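PDB 4RFA: Lmo0740 protein from Listeria monocytogenes, which is probably a Crp-family transcriptional activator that joins a cyclic nucleotide-binding-type domain to a helix-turn-helix DNA-binding domain. Local coordinates for residues 74-77 / 78-82; 10-13 / 14-18; 175-178 / 179-183. All coordinates share one frame; numbering follows the deposited sequence.

Contact 1: residues 74-77 / 78-82; sequences IFVL and PYNVL
The first torsion of Asn-80 (chi1 -69°) sets its CG beside its own backbone N, and this swings the amide back over Leu-77. In Leu-77 a similar turn (chi1 -38°) keeps CG next to the backbone N, close to that amide. The two residues are the ends of a type II beta turn, Leu-77 to Asn-80. The turn joins strand 72-76 to strand 81-82, which belong to different antiparallel sheets of the cyclic nucleotide-binding-type domain. Two bonds close it. The backbone N of Asn-80 gives its hydrogen to Leu-77 O at 3.1 Å, which is the bond of the turn itself. In return, OD1 of Asn-80 accepts from Leu-77 N at 2.7 Å, with an almost straight N-H...O angle of 172°. That donor sits well above the plane of the amide carbonyl. Both backbone polar atoms of Leu-77 are therefore taken up by one residue. Tyr-79 fills the third turn position with positive phi, as a type II turn requires. OD1 also has a weak hydrogen bond from Arg-138 of helix 126-143, whose guanidinium group binds Phe-75 O as well. So one arginine touches both the incoming strand and the turn. CB of Leu-77 sits 3.4 Å from CD of Pro-78 because the two residues are bonded neighbours. CG of Leu-77 lies 3.6 Å from Asn-80 OD1. Val-76, just before the turn, and Leu-82, just after it, reach toward each other tip to tip, with CG1 of Val-76 4.1 Å from CD1 of Leu-82.

Contact 2: residues 10-13 / 14-18; sequences EKLD and TVLGY
Thr-14 reaches back one turn to Glu-10, the first modelled residue of the chain. Its OG1 gives a hydrogen to Glu-10 O at 2.8 Å. The hydroxyl lies in the carbonyl plane. OG1 gets there because it stands beside the backbone N of Thr-14 and anti to its carbonyl carbon (chi1 -38°). The amide N of Thr-14 makes only a weak bond to the same Glu-10 O, at 3.4 Å. That oxygen thus has two donors from one residue, and the side-chain one is the shorter. From here the backbone pattern is regular. Val-15 N donates to Lys-11 O at 3.1 Å, Leu-16 N to Leu-12 O at 2.9 Å, and Gly-17 N to Asp-13 O at 3.0 Å. Inside 14-18 the next step follows, Tyr-18 N to Thr-14 O. Carbonyls 11 to 14 are each met by an amide four residues on; that of Glu-10 is met weakly by the amide and chiefly by the hydroxyl of Thr-14. Leu-12 O has close carbon neighbours too: CG of Leu-16 lies 3.1 Å from it. The side chains of these two leucines also meet, CD1 of Leu-12 coming within 4.0 Å of CG of Leu-16. Leu-12 is buried against Phe-52, Val-54, Tyr-79 and Phe-127, and Val-15 also rests on Phe-127. Glu-10, Lys-11, Asp-13 and Thr-14 are exposed. This is the i to i+4 bonding of an amphipathic alpha helix, here the N-terminal helix 11-20 packed on the outside of the cyclic nucleotide-binding-type domain.

Contact 3: residues 175-178 / 179-183; sequences IVLP and NFINQ
Ile-181 folds back on Pro-178 across a type I beta turn that runs from Pro-178 to Ile-181. The turn leads from strand 174-176 to helix 183-189, within what is probably the winged helix-turn-helix domain of the Crp family. Its own bond joins Ile-181 N to Pro-178 O at 3.1 Å. The N-H...O angle is 147°, and the donor stands above the carbonyl plane. The side chain of Ile-181 can be traced outward from there. CB lies over the turn, 3.5 Å from Pro-178 O. At CB the chain splits. CG1 stands beside the backbone N (chi1 -51°), which keeps it near the proline, 4.4 Å from Pro-178 CD. CG2 takes the other branch and meets CD1 of Leu-177, also loosely, at 4.4 Å. The tip, CD1, leaves the turn and packs on the ring of Phe-75 in strand 72-76. Phe-180 lies alongside Pro-178, and both point the same way. CE2 of its ring comes to 3.4 Å from Pro-178 CB, and the approach is oblique. The Phe-180 ring goes on to meet the rings of Tyr-57 and Phe-75 and the side chain of Met-165, so the loop is wedged between the two domains. A water completes the turn on the polar side. It donates to Pro-178 O at 2.9 Å and to Ile-181 O, so Pro-178 O has two donors. Next along the chain Asn-182 is the N-cap of helix 183-189. Its OD1 accepts a hydrogen bond from the backbone N of Val-185.

Overall arrangement
Contacts 1 and 3 are both partly buried, contact 1 nearer the centre of the chain, and contact 2 is on the surface. Contacts 1 and 3 are beta turns between different elements, while contact 2 stays within one helix. Their chemistry follows their place. In contact 1 a side-chain amide bonds to the backbone, in contact 3 a water bridges two carbonyls, and in contact 2 a threonine hydroxyl supplements helix bonding. Contact 1 meets contact 2 through the Tyr-79 side chain and contact 3 through the Phe-75 ring, where Phe-75 CE1 is 4.1 Å from Phe-180 CE1. Contacts 2 and 3 do not meet; their nearest atoms are about 17 Å apart.

Contact 1: residues 74-77 / 78-82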
loop_
_atom_site.group_PDB
_atom_site.type_symbol
_atom_site.label_atom_id
_atom_site.label_comp_id
_atom_site.label_asym_id
_atom_site.label_seq_id
_atom_site.Cartn_x
_atom_site.Cartn_y
_atom_site.Cartn_z
ATOM N N ILE A 74 -2.736 -5.424 -8.504
ATOM C CA ILE A 74 -3.467 -5.940 -7.348
ATOM C C ILE A 74 -4.911 -6.146 -7.735
ATOM O O ILE A 74 -5.363 -5.495 -8.660
ATOM C CB ILE A 74 -3.326 -4.929 -6.134
ATOM C CG1 ILE A 74 -3.884 -5.496 -4.835
ATOM C CG2 ILE A 74 -3.939 -3.605 -6.478
ATOM C CD1 ILE A 74 -3.446 -4.692 -3.593
ATOM N N PHE A 75 -5.624 -7.025 -7.028
ATOM C CA PHE A 75 -7.037 -7.177 -7.224
ATOM C C PHE A 75 -7.857 -6.299 -6.287
ATOM O O PHE A 75 -7.421 -5.993 -5.224
ATOM C CB PHE A 75 -7.419 -8.638 -7.059
ATOM C CG PHE A 75 -6.879 -9.495 -8.155
ATOM C CD1 PHE A 75 -7.517 -9.530 -9.395
ATOM C CD2 PHE A 75 -5.689 -10.169 -8.004
ATOM C CE1 PHE A 75 -6.996 -10.267 -10.452
ATOM C CE2 PHE A 75 -5.140 -10.908 -9.067
ATOM C CZ PHE A 75 -5.791 -10.948 -10.299
ATOM N N VAL A 76 -9.087 -5.983 -6.693
ATOM C CA VAL A 76 -10.062 -5.252 -5.906
ATOM C C VAL A 76 -11.120 -6.270 -5.527
ATOM O O VAL A 76 -11.706 -6.901 -6.403
ATOM C CB VAL A 76 -10.735 -4.232 -6.831
ATOM C CG1 VAL A 76 -11.964 -3.579 -6.185
ATOM C CG2 VAL A 76 -9.693 -3.246 -7.292
ATOM N N LEU A 77 -11.364 -6.407 -4.236
ATOM C CA LEU A 77 -12.259 -7.396 -3.663
ATOM C C LEU A 77 -13.534 -6.756 -3.118
ATOM O O LEU A 77 -13.556 -5.556 -2.840
ATOM C CB LEU A 77 -11.552 -8.103 -2.489
ATOM C CG LEU A 77 -10.079 -8.369 -2.729
ATOM C CD1 LEU A 77 -9.394 -8.978 -1.510
ATOM C CD2 LEU A 77 -9.881 -9.287 -3.928
ATOM N N PRO A 78 -14.603 -7.563 -2.971
ATOM C CA PRO A 78 -15.775 -7.144 -2.234
ATOM C C PRO A 78 -15.377 -6.585 -0.878
ATOM O O PRO A 78 -14.508 -7.159 -0.218
ATOM C CB PRO A 78 -16.604 -8.453 -2.097
ATOM C CG PRO A 78 -16.177 -9.308 -3.237
ATOM C CD PRO A 78 -14.681 -8.989 -3.341
ATOM N N TYR A 79 -15.949 -5.441 -0.518
ATOM C CA TYR A 79 -15.711 -4.710 0.746
ATOM C C TYR A 79 -14.466 -3.844 0.791
ATOM O O TYR A 79 -14.204 -3.204 1.816
ATOM C CB TYR A 79 -15.780 -5.645 1.961
ATOM C CG TYR A 79 -16.980 -6.549 1.876
ATOM C CD1 TYR A 79 -18.256 -6.004 1.818
ATOM C CD2 TYR A 79 -16.847 -7.931 1.790
ATOM C CE1 TYR A 79 -19.379 -6.799 1.704
ATOM C CE2 TYR A 79 -17.967 -8.742 1.676
ATOM C CZ TYR A 79 -19.231 -8.166 1.636
ATOM O OH TYR A 79 -20.367 -8.939 1.520
ATOM N N ASN A 80 -13.717 -3.778 -0.307
ATOM C CA ASN A 80 -12.677 -2.759 -0.459
ATOM C C ASN A 80 -13.207 -1.359 -0.664
ATOM O O ASN A 80 -14.273 -1.144 -1.283
ATOM C CB ASN A 80 -11.749 -3.066 -1.660
ATOM C CG ASN A 80 -10.873 -4.289 -1.451
ATOM O OD1 ASN A 80 -10.253 -4.777 -2.376
ATOM N ND2 ASN A 80 -10.842 -4.801 -0.248
ATOM N N VAL A 81 -12.497 -0.391 -0.094
ATOM C CA VAL A 81 -12.756 1.022 -0.381
ATOM C C VAL A 81 -11.908 1.399 -1.589
ATOM O O VAL A 81 -10.834 0.872 -1.699
ATOM C CB VAL A 81 -12.368 1.934 0.800
ATOM C CG1 VAL A 81 -13.038 3.270 0.665
ATOM C CG2 VAL A 81 -12.804 1.323 2.102
ATOM N N LEU A 82 -12.391 2.263 -2.487
ATOM C CA LEU A 82 -11.658 2.652 -3.704
ATOM C C LEU A 82 -11.751 4.148 -3.858
ATOM O O LEU A 82 -12.638 4.843 -3.282
ATOM C CB LEU A 82 -12.231 2.047 -4.994
ATOM C CG LEU A 82 -11.793 0.757 -5.654
ATOM C CD1 LEU A 82 -12.613 0.439 -6.876
ATOM C CD2 LEU A 82 -10.336 0.752 -6.069
#

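Contact 2: residues 10-13 / 14-18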
loop_
_atom_site.group_PDB
_atom_site.type_symbol
_atom_site.label_atom_id
_atom_site.label_comp_id
_atom_site.label_asym_id
_atom_site.label_seq_id
_atom_site.Cartn_x
_atom_site.Cartn_y
_atom_site.Cartn_z
ATOM N N GLU A 10 -21.499 -8.511 6.102
ATOM C CA GLU A 10 -22.276 -8.256 7.356
ATOM C C GLU A 10 -22.089 -6.832 7.869
ATOM O O GLU A 10 -23.022 -6.215 8.396
ATOM C CB GLU A 10 -21.856 -9.232 8.461
ATOM C CG GLU A 10 -21.891 -10.695 8.047
ATOM C CD GLU A 10 -21.842 -11.661 9.219
ATOM O OE1 GLU A 10 -22.235 -11.288 10.345
ATOM O OE2 GLU A 10 -21.423 -12.817 9.014
ATOM N N LYS A 11 -20.881 -6.309 7.682
ATOM C CA LYS A 11 -20.431 -5.104 8.378
ATOM C C LYS A 11 -20.676 -3.868 7.488
ATOM O O LYS A 11 -21.215 -2.863 7.952
ATOM C CB LYS A 11 -18.964 -5.244 8.845
ATOM C CG LYS A 11 -18.706 -6.292 9.943
ATOM C CD LYS A 11 -17.245 -6.403 10.347
ATOM C CE LYS A 11 -17.068 -7.435 11.447
ATOM N NZ LYS A 11 -15.638 -7.574 11.837
ATOM N N LEU A 12 -20.317 -3.965 6.208
ATOM C CA LEU A 12 -20.718 -2.965 5.202
ATOM C C LEU A 12 -22.253 -2.908 5.049
ATOM O O LEU A 12 -22.798 -1.869 4.672
ATOM C CB LEU A 12 -20.024 -3.233 3.839
ATOM C CG LEU A 12 -20.281 -2.323 2.606
ATOM C CD1 LEU A 12 -20.209 -0.828 2.879
ATOM C CD2 LEU A 12 -19.332 -2.655 1.466
ATOM N N ASP A 13 -22.940 -4.008 5.361
ATOM C CA ASP A 13 -24.399 -4.014 5.388
ATOM C C ASP A 13 -24.948 -3.130 6.490
ATOM O O ASP A 13 -25.903 -2.392 6.284
ATOM C CB ASP A 13 -24.929 -5.432 5.584
ATOM C CG ASP A 13 -24.913 -6.234 4.312
ATOM O OD1 ASP A 13 -23.809 -6.646 3.875
ATOM O OD2 ASP A 13 -26.012 -6.453 3.757
ATOM N N THR A 14 -24.369 -3.225 7.678
ATOM C CA THR A 14 -24.794 -2.382 8.787
ATOM C C THR A 14 -24.528 -0.922 8.441
ATOM O O THR A 14 -25.359 -0.050 8.708
ATOM C CB THR A 14 -24.045 -2.758 10.069
ATOM O OG1 THR A 14 -23.883 -4.189 10.123
ATOM C CG2 THR A 14 -24.792 -2.267 11.307
ATOM N N VAL A 15 -23.372 -0.661 7.828
ATOM C CA VAL A 15 -23.001 0.693 7.395
ATOM C C VAL A 15 -23.989 1.260 6.367
ATOM O O VAL A 15 -24.459 2.384 6.519
ATOM C CB VAL A 15 -21.601 0.736 6.759
ATOM C CG1 VAL A 15 -21.357 2.112 6.147
ATOM C CG2 VAL A 15 -20.509 0.384 7.788
ATOM N N LEU A 16 -24.268 0.493 5.318
ATOM C CA LEU A 16 -25.232 0.903 4.294
ATOM C C LEU A 16 -26.589 1.207 4.893
ATOM O O LEU A 16 -27.210 2.226 4.572
ATOM C CB LEU A 16 -25.383 -0.185 3.242
ATOM C CG LEU A 16 -24.142 -0.347 2.368
ATOM C CD1 LEU A 16 -24.267 -1.629 1.564
ATOM C CD2 LEU A 16 -23.912 0.868 1.479
ATOM N N GLY A 17 -27.028 0.320 5.779
ATOM C CA GLY A 17 -28.217 0.551 6.587
ATOM C C GLY A 17 -28.126 1.799 7.460
ATOM O O GLY A 17 -29.106 2.499 7.633
ATOM N N TYR A 18 -26.959 2.079 8.027
ATOM C CA TYR A 18 -26.773 3.320 8.774
ATOM C C TYR A 18 -26.950 4.525 7.849
ATOM O O TYR A 18 -27.617 5.525 8.219
ATOM C CB TYR A 18 -25.407 3.371 9.460
ATOM C CG TYR A 18 -25.447 3.035 10.932
ATOM C CD1 TYR A 18 -26.133 3.859 11.828
ATOM C CD2 TYR A 18 -24.779 1.917 11.444
ATOM C CE1 TYR A 18 -26.163 3.581 13.189
ATOM C CE2 TYR A 18 -24.807 1.630 12.807
ATOM C CZ TYR A 18 -25.503 2.467 13.672
ATOM O OH TYR A 18 -25.547 2.207 15.023
#

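Contact 3: residues 175-178 / 179-183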
loop_
_atom_site.group_PDB
_atom_site.type_symbol
_atom_site.label_atom_id
_atom_site.label_comp_id
_atom_site.label_asym_id
_atom_site.label_seq_id
_atom_site.Cartn_x
_atom_site.Cartn_y
_atom_site.Cartn_z
ATOM N N ILE A 175 -8.206 -25.462 -1.093
ATOM C CA ILE A 175 -8.712 -24.104 -1.205
ATOM C C ILE A 175 -8.802 -23.780 -2.677
ATOM O O ILE A 175 -7.826 -23.937 -3.400
ATOM C CB ILE A 175 -7.807 -23.115 -0.470
ATOM C CG1 ILE A 175 -8.005 -23.296 1.033
ATOM C CG2 ILE A 175 -8.125 -21.679 -0.870
ATOM C CD1 ILE A 175 -6.927 -22.644 1.871
ATOM N N VAL A 176 -9.984 -23.347 -3.118
ATOM C CA VAL A 176 -10.279 -23.199 -4.539
ATOM C C VAL A 176 -10.383 -21.725 -4.890
ATOM O O VAL A 176 -10.992 -20.957 -4.155
ATOM C CB VAL A 176 -11.600 -23.884 -4.919
ATOM C CG1 VAL A 176 -11.818 -23.822 -6.427
ATOM C CG2 VAL A 176 -11.597 -25.335 -4.432
ATOM N N LEU A 177 -9.802 -21.348 -6.023
ATOM C CA LEU A 177 -9.774 -19.945 -6.423
ATOM C C LEU A 177 -10.897 -19.685 -7.446
ATOM O O LEU A 177 -11.251 -20.563 -8.201
ATOM C CB LEU A 177 -8.424 -19.566 -7.035
ATOM C CG LEU A 177 -7.162 -19.677 -6.175
ATOM C CD1 LEU A 177 -5.989 -19.120 -6.944
ATOM C CD2 LEU A 177 -7.285 -18.988 -4.820
ATOM N N PRO A 178 -11.382 -18.443 -7.521
ATOM C CA PRO A 178 -12.374 -18.104 -8.541
ATOM C C PRO A 178 -11.964 -18.430 -9.964
ATOM O O PRO A 178 -10.789 -18.384 -10.336
ATOM C CB PRO A 178 -12.499 -16.583 -8.424
ATOM C CG PRO A 178 -12.037 -16.268 -7.068
ATOM C CD PRO A 178 -10.934 -17.240 -6.784
ATOM N N ASN A 179 -12.992 -18.636 -10.757
ATOM C CA ASN A 179 -12.904 -19.042 -12.126
ATOM C C ASN A 179 -12.139 -18.070 -12.991
ATOM O O ASN A 179 -11.457 -18.482 -13.923
ATOM C CB ASN A 179 -14.318 -19.148 -12.669
ATOM C CG ASN A 179 -14.399 -20.033 -13.879
ATOM O OD1 ASN A 179 -14.751 -19.582 -14.968
ATOM N ND2 ASN A 179 -14.070 -21.300 -13.699
ATOM N N PHE A 180 -12.262 -16.777 -12.701
ATOM C CA PHE A 180 -11.585 -15.765 -13.500
ATOM C C PHE A 180 -10.035 -15.780 -13.360
ATOM O O PHE A 180 -9.339 -15.223 -14.192
ATOM C CB PHE A 180 -12.179 -14.362 -13.242
ATOM C CG PHE A 180 -11.837 -13.794 -11.891
ATOM C CD1 PHE A 180 -10.622 -13.169 -11.681
ATOM C CD2 PHE A 180 -12.749 -13.877 -10.842
ATOM C CE1 PHE A 180 -10.307 -12.622 -10.445
ATOM C CE2 PHE A 180 -12.444 -13.358 -9.604
ATOM C CZ PHE A 180 -11.208 -12.738 -9.394
ATOM N N ILE A 181 -9.506 -16.404 -12.322
ATOM C CA ILE A 181 -8.073 -16.652 -12.218
ATOM C C ILE A 181 -7.683 -17.869 -13.081
ATOM O O ILE A 181 -7.766 -19.048 -12.635
ATOM C CB ILE A 181 -7.605 -16.903 -10.785
ATOM C CG1 ILE A 181 -8.091 -15.818 -9.803
ATOM C CG2 ILE A 181 -6.064 -16.997 -10.759
ATOM C CD1 ILE A 181 -7.502 -14.463 -9.985
ATOM N N ASN A 182 -7.321 -17.572 -14.325
ATOM C CA ASN A 182 -6.787 -18.548 -15.259
ATOM C C ASN A 182 -5.327 -18.294 -15.468
ATOM O O ASN A 182 -4.688 -17.391 -14.842
ATOM C CB ASN A 182 -7.522 -18.517 -16.614
ATOM C CG ASN A 182 -7.561 -17.130 -17.246
ATOM O OD1 ASN A 182 -6.769 -16.261 -16.940
ATOM N ND2 ASN A 182 -8.473 -16.944 -18.159
ATOM N N GLN A 183 -4.770 -19.085 -16.351
ATOM C CA GLN A 183 -3.362 -18.988 -16.689
ATOM C C GLN A 183 -2.874 -17.611 -17.106
ATOM O O GLN A 183 -1.787 -17.159 -16.700
ATOM C CB GLN A 183 -3.021 -20.014 -17.769
ATOM C CG GLN A 183 -1.549 -20.356 -17.813
ATOM C CD GLN A 183 -1.288 -21.582 -18.639
ATOM O OE1 GLN A 183 -1.542 -22.728 -18.216
ATOM N NE2 GLN A 183 -0.800 -21.354 -19.832
HETATM O O HOH W 1 -8.572 -20.267 -10.614
#